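Local atomic coordinates of dihydropyrimidinase (Brevibacillus agri, PDB entry 3SFW), a protein that hydrolyses the cyclic amide bond of dihydropyrimidines, opening the ring to an N-carbamoyl-beta-amino acid, probably by means of its pair of zinc ions. Residues A391-S405 with E419-R433. Sequence-based numbering, arbitrary orientation.
Sequences ADIVLFDPTVQRTIS and EGMQVHGDVISVLSR
Ile-393 and Leu-431 exchange backbone hydrogen bonds at one end of an antiparallel pairing that runs to Ile-404 and Gly-420. Leu-395 O faces both Ile-428 and Ser-429, a classic beta bulge: it takes a 2.9 Å bond from Ile-428 N and a weak one from Ser-429 N. A second register shift follows where the first strand turns a corner at Pro-398 and Thr-399; there Asp-397 OD1 accepts from Thr-399 N (3.0 Å), an Asx turn, and also from Thr-399 OG1.

Among the polar side chains, Arg-402 crosses to the partner strand with its chain extended from CG to NE. NE gives Gly-425 O a 3.0 Å bond lying in both the guanidinium and carbonyl planes, whereas Asp-426 OD1, 3.4 Å from NE, stands well out of the guanidinium plane and adds charge attraction alone. Asp-426 OD2 pairs with Lys-441. A leucine in place of Arg-402 would probably leave Gly-425 O without this side-chain donor and Asp-426 with one positive neighbour fewer. Asp-392 OD1 accepts from Arg-433 N at 2.7 Å.

In the packing against rings, Phe-396, its CG anti to the backbone N (chi1 -175°), brings CZ within 3.5 Å of Gly-425 CA, where a side chain would clash; Val-427 CG2 meets the ring edge. Gln-401 CG lies over the His-424 ring face, 3.6 Å from its centroid, a CH-pi contact.

Strands 393-403 and 422-432 are thus an antiparallel pair, interrupted by bulge and corner, within the mixed sheet of this amidohydrolase-family protein.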
# COMPACT_ATOMS: atom_id res chain seq x y z
N ALA A 391 31.61 30.81 6.47
CA ALA A 391 31.71 31.17 5.09
C ALA A 391 32.27 29.95 4.34
O ALA A 391 33.43 29.93 3.96
CB ALA A 391 32.67 32.38 4.96
N ASP A 392 31.40 28.96 4.14
CA ASP A 392 31.77 27.70 3.48
C ASP A 392 30.98 27.73 2.17
O ASP A 392 29.73 27.56 2.16
CB ASP A 392 31.30 26.49 4.31
CG ASP A 392 32.17 26.22 5.54
OD1 ASP A 392 32.89 27.14 6.03
OD2 ASP A 392 32.01 25.10 6.08
N ILE A 393 31.65 28.17 1.11
CA ILE A 393 30.97 28.59 -0.09
C ILE A 393 31.70 28.03 -1.31
O ILE A 393 32.93 28.01 -1.36
CB ILE A 393 30.96 30.15 -0.16
CG1 ILE A 393 30.14 30.69 1.01
CG2 ILE A 393 30.37 30.66 -1.57
CD1 ILE A 393 30.23 32.21 1.17
N VAL A 394 30.92 27.61 -2.30
CA VAL A 394 31.47 27.12 -3.57
C VAL A 394 31.10 28.08 -4.68
O VAL A 394 29.93 28.46 -4.82
CB VAL A 394 30.91 25.72 -3.89
CG1 VAL A 394 31.41 25.24 -5.25
CG2 VAL A 394 31.33 24.74 -2.79
N LEU A 395 32.10 28.47 -5.49
CA LEU A 395 31.82 29.19 -6.71
C LEU A 395 31.74 28.16 -7.82
O LEU A 395 32.72 27.45 -8.09
CB LEU A 395 32.95 30.19 -7.01
CG LEU A 395 33.19 31.31 -5.98
CD1 LEU A 395 33.98 32.47 -6.61
CD2 LEU A 395 31.98 31.78 -5.34
N PHE A 396 30.54 28.00 -8.41
CA PHE A 396 30.25 26.87 -9.31
C PHE A 396 29.83 27.42 -10.68
O PHE A 396 28.95 28.30 -10.78
CB PHE A 396 29.10 26.03 -8.70
CG PHE A 396 28.79 24.79 -9.47
CD1 PHE A 396 29.51 23.60 -9.23
CD2 PHE A 396 27.71 24.76 -10.36
CE1 PHE A 396 29.21 22.43 -9.94
CE2 PHE A 396 27.38 23.57 -11.04
CZ PHE A 396 28.12 22.42 -10.82
N ASP A 397 30.54 26.98 -11.73
CA ASP A 397 30.22 27.39 -13.10
C ASP A 397 29.37 26.34 -13.81
O ASP A 397 29.84 25.26 -14.14
CB ASP A 397 31.50 27.72 -13.90
CG ASP A 397 31.22 28.29 -15.28
OD1 ASP A 397 30.09 28.13 -15.77
OD2 ASP A 397 32.15 28.89 -15.89
N PRO A 398 28.07 26.61 -13.94
CA PRO A 398 27.14 25.57 -14.42
C PRO A 398 27.29 25.28 -15.94
O PRO A 398 26.71 24.31 -16.45
CB PRO A 398 25.76 26.17 -14.11
CG PRO A 398 26.00 27.68 -14.22
CD PRO A 398 27.39 27.90 -13.69
N THR A 399 28.05 26.11 -16.65
CA THR A 399 28.10 26.02 -18.14
C THR A 399 29.23 25.13 -18.69
O THR A 399 29.17 24.66 -19.83
CB THR A 399 28.26 27.43 -18.78
OG1 THR A 399 29.54 27.97 -18.47
CG2 THR A 399 27.19 28.36 -18.27
N VAL A 400 30.22 24.85 -17.87
CA VAL A 400 31.40 24.13 -18.31
C VAL A 400 31.07 22.68 -18.61
O VAL A 400 30.51 21.96 -17.77
CB VAL A 400 32.52 24.21 -17.23
CG1 VAL A 400 33.72 23.32 -17.58
CG2 VAL A 400 32.91 25.69 -16.95
N GLN A 401 31.42 22.22 -19.81
CA GLN A 401 31.32 20.80 -20.11
C GLN A 401 32.63 20.14 -19.85
O GLN A 401 33.68 20.65 -20.24
CB GLN A 401 30.99 20.57 -21.57
CG GLN A 401 29.75 21.25 -22.04
CD GLN A 401 29.44 20.83 -23.45
OE1 GLN A 401 28.95 19.70 -23.67
NE2 GLN A 401 29.88 21.64 -24.43
N ARG A 402 32.60 18.97 -19.23
CA ARG A 402 33.86 18.25 -19.01
C ARG A 402 33.60 16.75 -18.89
O ARG A 402 32.46 16.31 -18.88
CB ARG A 402 34.60 18.79 -17.79
CG ARG A 402 33.87 18.56 -16.49
CD ARG A 402 34.61 19.20 -15.32
NE ARG A 402 33.77 19.20 -14.13
CZ ARG A 402 33.82 18.29 -13.17
NH1 ARG A 402 34.76 17.33 -13.19
NH2 ARG A 402 32.98 18.40 -12.14
N THR A 403 34.67 15.98 -18.96
CA THR A 403 34.55 14.53 -18.81
C THR A 403 35.15 14.12 -17.47
O THR A 403 36.23 14.55 -17.13
CB THR A 403 35.36 13.86 -19.90
OG1 THR A 403 34.79 14.25 -21.16
CG2 THR A 403 35.31 12.35 -19.76
N ILE A 404 34.43 13.33 -16.70
CA ILE A 404 35.02 12.84 -15.44
C ILE A 404 36.11 11.82 -15.78
O ILE A 404 35.87 10.86 -16.54
CB ILE A 404 33.94 12.20 -14.56
CG1 ILE A 404 32.97 13.31 -14.10
CG2 ILE A 404 34.58 11.56 -13.29
CD1 ILE A 404 31.83 12.81 -13.16
N SER A 405 37.26 11.94 -15.12
CA SER A 405 38.35 11.02 -15.39
C SER A 405 39.31 10.85 -14.23
O SER A 405 39.65 11.82 -13.57
CB SER A 405 39.15 11.54 -16.60
OG SER A 405 40.04 10.50 -17.01
N GLU A 419 34.40 7.08 -14.96
CA GLU A 419 35.29 7.32 -16.09
C GLU A 419 34.53 7.54 -17.41
O GLU A 419 33.76 6.69 -17.84
CB GLU A 419 36.27 6.15 -16.22
CG GLU A 419 37.41 6.44 -17.24
CD GLU A 419 38.35 7.52 -16.77
OE1 GLU A 419 38.70 7.51 -15.55
OE2 GLU A 419 38.82 8.32 -17.64
N GLY A 420 34.85 8.64 -18.07
CA GLY A 420 34.23 8.96 -19.39
C GLY A 420 32.89 9.67 -19.32
O GLY A 420 32.35 10.07 -20.34
N MET A 421 32.32 9.81 -18.11
CA MET A 421 31.00 10.47 -18.00
C MET A 421 31.05 11.93 -18.39
O MET A 421 31.85 12.70 -17.87
CB MET A 421 30.46 10.35 -16.56
CG MET A 421 28.99 10.78 -16.45
SD MET A 421 28.59 10.59 -14.70
CE MET A 421 26.95 11.34 -14.67
N GLN A 422 30.19 12.33 -19.32
CA GLN A 422 30.10 13.75 -19.65
C GLN A 422 29.19 14.47 -18.66
O GLN A 422 28.04 14.07 -18.47
CB GLN A 422 29.51 13.94 -21.05
CG GLN A 422 30.22 13.09 -22.07
CD GLN A 422 31.60 13.57 -22.27
OE1 GLN A 422 32.56 12.91 -21.85
NE2 GLN A 422 31.73 14.78 -22.83
N VAL A 423 29.66 15.58 -18.12
CA VAL A 423 28.83 16.41 -17.22
C VAL A 423 28.92 17.87 -17.61
O VAL A 423 29.88 18.30 -18.28
CB VAL A 423 29.29 16.27 -15.76
CG1 VAL A 423 29.13 14.79 -15.31
CG2 VAL A 423 30.75 16.74 -15.60
N HIS A 424 27.94 18.66 -17.16
CA HIS A 424 28.12 20.10 -17.08
C HIS A 424 28.26 20.51 -15.64
O HIS A 424 27.54 19.99 -14.77
CB HIS A 424 26.90 20.82 -17.65
CG HIS A 424 26.73 20.62 -19.12
ND1 HIS A 424 26.70 21.67 -20.01
CD2 HIS A 424 26.62 19.49 -19.86
CE1 HIS A 424 26.59 21.19 -21.24
NE2 HIS A 424 26.52 19.88 -21.17
N GLY A 425 29.07 21.52 -15.41
CA GLY A 425 29.26 22.10 -14.08
C GLY A 425 30.70 21.87 -13.63
O GLY A 425 31.23 20.80 -13.81
N ASP A 426 31.34 22.93 -13.15
CA ASP A 426 32.73 22.85 -12.72
C ASP A 426 32.85 23.64 -11.40
O ASP A 426 32.36 24.77 -11.29
CB ASP A 426 33.65 23.44 -13.83
CG ASP A 426 35.11 22.94 -13.75
OD1 ASP A 426 35.38 21.95 -13.06
OD2 ASP A 426 35.97 23.55 -14.43
N VAL A 427 33.45 23.01 -10.40
CA VAL A 427 33.80 23.69 -9.13
C VAL A 427 35.04 24.57 -9.32
O VAL A 427 36.15 24.06 -9.58
CB VAL A 427 34.02 22.65 -8.02
CG1 VAL A 427 34.51 23.31 -6.72
CG2 VAL A 427 32.68 21.85 -7.77
N ILE A 428 34.84 25.89 -9.29
CA ILE A 428 35.94 26.80 -9.60
C ILE A 428 36.75 27.14 -8.35
O ILE A 428 37.97 26.98 -8.34
CB ILE A 428 35.44 28.10 -10.25
CG1 ILE A 428 34.59 27.75 -11.50
CG2 ILE A 428 36.62 29.11 -10.52
CD1 ILE A 428 35.32 26.90 -12.56
N SER A 429 36.07 27.65 -7.32
CA SER A 429 36.74 28.00 -6.06
C SER A 429 35.91 27.53 -4.87
O SER A 429 34.69 27.41 -4.98
CB SER A 429 36.96 29.50 -6.00
OG SER A 429 37.79 29.86 -7.09
N VAL A 430 36.58 27.25 -3.76
CA VAL A 430 35.95 26.68 -2.57
C VAL A 430 36.53 27.37 -1.35
O VAL A 430 37.75 27.36 -1.13
CB VAL A 430 36.21 25.17 -2.48
CG1 VAL A 430 35.58 24.57 -1.20
CG2 VAL A 430 35.70 24.46 -3.73
N LEU A 431 35.66 28.02 -0.57
CA LEU A 431 36.07 28.61 0.71
C LEU A 431 35.59 27.74 1.86
O LEU A 431 34.43 27.22 1.81
CB LEU A 431 35.45 29.99 0.87
CG LEU A 431 35.96 30.99 -0.19
CD1 LEU A 431 34.78 31.67 -0.88
CD2 LEU A 431 36.88 32.06 0.45
N SER A 432 36.42 27.64 2.88
CA SER A 432 36.07 26.95 4.15
C SER A 432 36.35 27.92 5.31
O SER A 432 37.48 28.37 5.47
CB SER A 432 36.89 25.66 4.30
OG SER A 432 36.78 25.14 5.62
N ARG A 433 35.31 28.32 6.05
CA ARG A 433 35.48 29.34 7.10
C ARG A 433 36.23 30.59 6.59
O ARG A 433 37.12 31.11 7.25
CB ARG A 433 36.10 28.73 8.37
CG ARG A 433 35.06 27.96 9.24
CD ARG A 433 35.62 27.24 10.51
NE ARG A 433 36.53 26.15 10.18
CZ ARG A 433 37.84 26.27 9.96
NH1 ARG A 433 38.52 27.34 10.36
NH2 ARG A 433 38.52 25.21 9.49
O HOH W 1 34.51 23.76 6.15
O HOH W 2 29.52 17.62 -21.13